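Local coordinates for protein mitochondrial edited mRNA stability factor 1 (Trypanosoma brucei, PDB 6NL1) that probably processes the 5' ends of mitochondrial mRNAs as a Nudix-family enzyme and contributes to the stability of edited mRNAs, at residues Tyr247-Tyr250 against Lys251-Ala254. Numbering follows the deposited sequence.
Sequences YERY and KEAA
Ala-254 N donates to Tyr-250 O at 2.9 Å. Ala-253 N donates to Arg-249 O at 3.0 Å. These two bonds open the first turn of the helix. Arg-249 sits at the N-cap position and uses its backbone carbonyl here. Its backbone N makes a weak bond back to Glu-252 OE1, 3.4 Å long. This adds only a loose tie between the Glu-252 carboxylate and the N-cap residue. The Glu-252 chain runs out straight, chi1 -178°, which carries the carboxylate back to the residues before the helix.

The Glu-248 side chain crosses that of Glu-252 at a slant, with Glu-248 CG 3.7 Å from Glu-252 CD. The two carboxylate planes are turned 76° apart. Glu-248 OE2 and Glu-252 OE2 come within 4.4 Å of each other. Water 1 bridges them, donating to Glu-248 OE2 and, at 2.6 Å, to Glu-252 OE2. Arg-256, one turn beyond Glu-252, forms a salt bridge with Glu-248 OE2 and may offset the like charges. Glu-248 OE1 accepts from Leu-245 N and also packs on the methyl of Ala-253, 3.2 Å from its CB.

The contact is the N-terminal start of helix 250-262, entered from the loop after strand 235-238 in the Nudix domain. The Tyr-250 ring packs on Arg-291 and Phe-293 of strand 290-296, and its OH is hydrogen-bonded to Asp-197 O. Ala-254 also packs on Phe-293. Its side chain lies about 7 Å from that of Arg-202, a GDP-binding residue on strand 200-207, which pairs in parallel with strand 290-296.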
ATOM      1  N   TYR A 247      13.073  -7.973  -2.546  1.00 29.52           N
ATOM      2  CA  TYR A 247      14.269  -7.890  -3.393  1.00 45.53           C
ATOM      3  C   TYR A 247      14.171  -6.850  -4.512  1.00 52.71           C
ATOM      4  O   TYR A 247      15.133  -6.635  -5.248  1.00 46.54           O
ATOM      5  CB  TYR A 247      14.637  -9.261  -3.982  1.00 43.78           C
ATOM      6  CG  TYR A 247      15.007 -10.282  -2.933  1.00 51.77           C
ATOM      7  CD1 TYR A 247      16.248 -10.245  -2.305  1.00 51.01           C
ATOM      8  CD2 TYR A 247      14.116 -11.281  -2.567  1.00 39.04           C
ATOM      9  CE1 TYR A 247      16.588 -11.177  -1.335  1.00 51.40           C
ATOM     10  CE2 TYR A 247      14.446 -12.218  -1.601  1.00 48.54           C
ATOM     11  CZ  TYR A 247      15.683 -12.160  -0.987  1.00 58.33           C
ATOM     12  OH  TYR A 247      16.022 -13.087  -0.027  1.00 58.49           O
ATOM     13  N   GLU A 248      13.017  -6.204  -4.639  1.00 38.16           N
ATOM     14  CA  GLU A 248      12.821  -5.219  -5.694  1.00 37.21           C
ATOM     15  C   GLU A 248      13.279  -3.822  -5.251  1.00 34.15           C
ATOM     16  O   GLU A 248      13.012  -3.393  -4.129  1.00 41.36           O
ATOM     17  CB  GLU A 248      11.355  -5.199  -6.120  1.00 38.41           C
ATOM     18  CG  GLU A 248      11.084  -4.475  -7.420  1.00 34.42           C
ATOM     19  CD  GLU A 248       9.618  -4.504  -7.807  1.00 38.22           C
ATOM     20  OE1 GLU A 248       8.744  -4.502  -6.903  1.00 28.69           O
ATOM     21  OE2 GLU A 248       9.337  -4.538  -9.019  1.00 34.46           O
ATOM     22  N   ARG A 249      13.991  -3.128  -6.128  1.00 30.00           N
ATOM     23  CA  ARG A 249      14.397  -1.746  -5.865  1.00 35.19           C
ATOM     24  C   ARG A 249      13.202  -0.798  -6.015  1.00 32.88           C
ATOM     25  O   ARG A 249      12.243  -1.107  -6.720  1.00 31.03           O
ATOM     26  CB  ARG A 249      15.530  -1.336  -6.808  1.00 31.30           C
ATOM     27  CG  ARG A 249      16.865  -2.015  -6.518  1.00 44.87           C
ATOM     28  CD  ARG A 249      17.961  -1.606  -7.509  1.00 47.73           C
ATOM     29  NE  ARG A 249      18.042  -0.157  -7.674  1.00105.87           N
ATOM     30  CZ  ARG A 249      18.641   0.669  -6.820  1.00113.07           C
ATOM     31  NH1 ARG A 249      19.218   0.195  -5.721  1.00 87.23           N
ATOM     32  NH2 ARG A 249      18.657   1.976  -7.061  1.00104.60           N
ATOM     33  N   TYR A 250      13.272   0.355  -5.354  1.00 27.12           N
ATOM     34  CA  TYR A 250      12.169   1.326  -5.317  1.00 23.46           C
ATOM     35  C   TYR A 250      11.699   1.803  -6.689  1.00 25.64           C
ATOM     36  O   TYR A 250      10.508   1.729  -7.014  1.00 26.42           O
ATOM     37  CB  TYR A 250      12.559   2.541  -4.475  1.00 30.58           C
ATOM     38  CG  TYR A 250      12.802   2.216  -3.028  1.00 42.00           C
ATOM     39  CD1 TYR A 250      13.734   2.919  -2.279  1.00 45.85           C
ATOM     40  CD2 TYR A 250      12.097   1.200  -2.408  1.00 36.71           C
ATOM     41  CE1 TYR A 250      13.952   2.614  -0.945  1.00 65.91           C
ATOM     42  CE2 TYR A 250      12.308   0.891  -1.090  1.00 36.09           C
ATOM     43  CZ  TYR A 250      13.226   1.594  -0.359  1.00 40.86           C
ATOM     44  OH  TYR A 250      13.414   1.264   0.957  1.00 57.57           O
ATOM     45  N   LYS A 251      12.630   2.301  -7.490  1.00 25.34           N
ATOM     46  CA  LYS A 251      12.268   2.838  -8.798  1.00 29.07           C
ATOM     47  C   LYS A 251      11.720   1.741  -9.711  1.00 34.45           C
ATOM     48  O   LYS A 251      10.724   1.930 -10.410  1.00 32.08           O
ATOM     49  CB  LYS A 251      13.463   3.536  -9.447  1.00 22.37           C
ATOM     50  CG  LYS A 251      13.085   4.310 -10.702  1.00 39.07           C
ATOM     51  CD  LYS A 251      14.316   4.813 -11.440  1.00 34.06           C
ATOM     52  CE  LYS A 251      14.849   6.091 -10.826  1.00 32.85           C
ATOM     53  NZ  LYS A 251      15.871   6.702 -11.732  1.00 39.30           N
ATOM     54  N   GLU A 252      12.379   0.589  -9.685  1.00 30.12           N
ATOM     55  CA  GLU A 252      11.933  -0.582 -10.434  1.00 29.78           C
ATOM     56  C   GLU A 252      10.468  -0.888 -10.095  1.00 26.42           C
ATOM     57  O   GLU A 252       9.656  -1.156 -10.978  1.00 25.43           O
ATOM     58  CB  GLU A 252      12.836  -1.769 -10.076  1.00 28.94           C
ATOM     59  CG  GLU A 252      12.553  -3.067 -10.791  1.00 65.88           C
ATOM     60  CD  GLU A 252      13.449  -4.211 -10.299  1.00 95.86           C
ATOM     61  OE1 GLU A 252      14.289  -3.991  -9.382  1.00 47.11           O
ATOM     62  OE2 GLU A 252      13.306  -5.337 -10.830  1.00 68.50           O
ATOM     63  N   ALA A 253      10.133  -0.845  -8.809  1.00 24.07           N
ATOM     64  CA  ALA A 253       8.764  -1.110  -8.372  1.00 21.55           C
ATOM     65  C   ALA A 253       7.809  -0.009  -8.850  1.00 29.02           C
ATOM     66  O   ALA A 253       6.694  -0.295  -9.295  1.00 24.91           O
ATOM     67  CB  ALA A 253       8.705  -1.257  -6.852  1.00 17.78           C
ATOM     68  N   ALA A 254       8.245   1.249  -8.765  1.00 23.49           N
ATOM     69  CA  ALA A 254       7.416   2.358  -9.245  1.00 31.81           C
ATOM     70  C   ALA A 254       7.102   2.186 -10.730  1.00 26.48           C
ATOM     71  O   ALA A 254       5.966   2.354 -11.162  1.00 27.30           O
ATOM     72  CB  ALA A 254       8.100   3.703  -8.999  1.00 18.34           C
TER
HETATM   73  O   HOH W   1      10.771  -5.897 -10.935  1.00 48.46           O
HETATM   74  O   HOH W   2      15.703   0.520 -10.042  1.00 44.12           O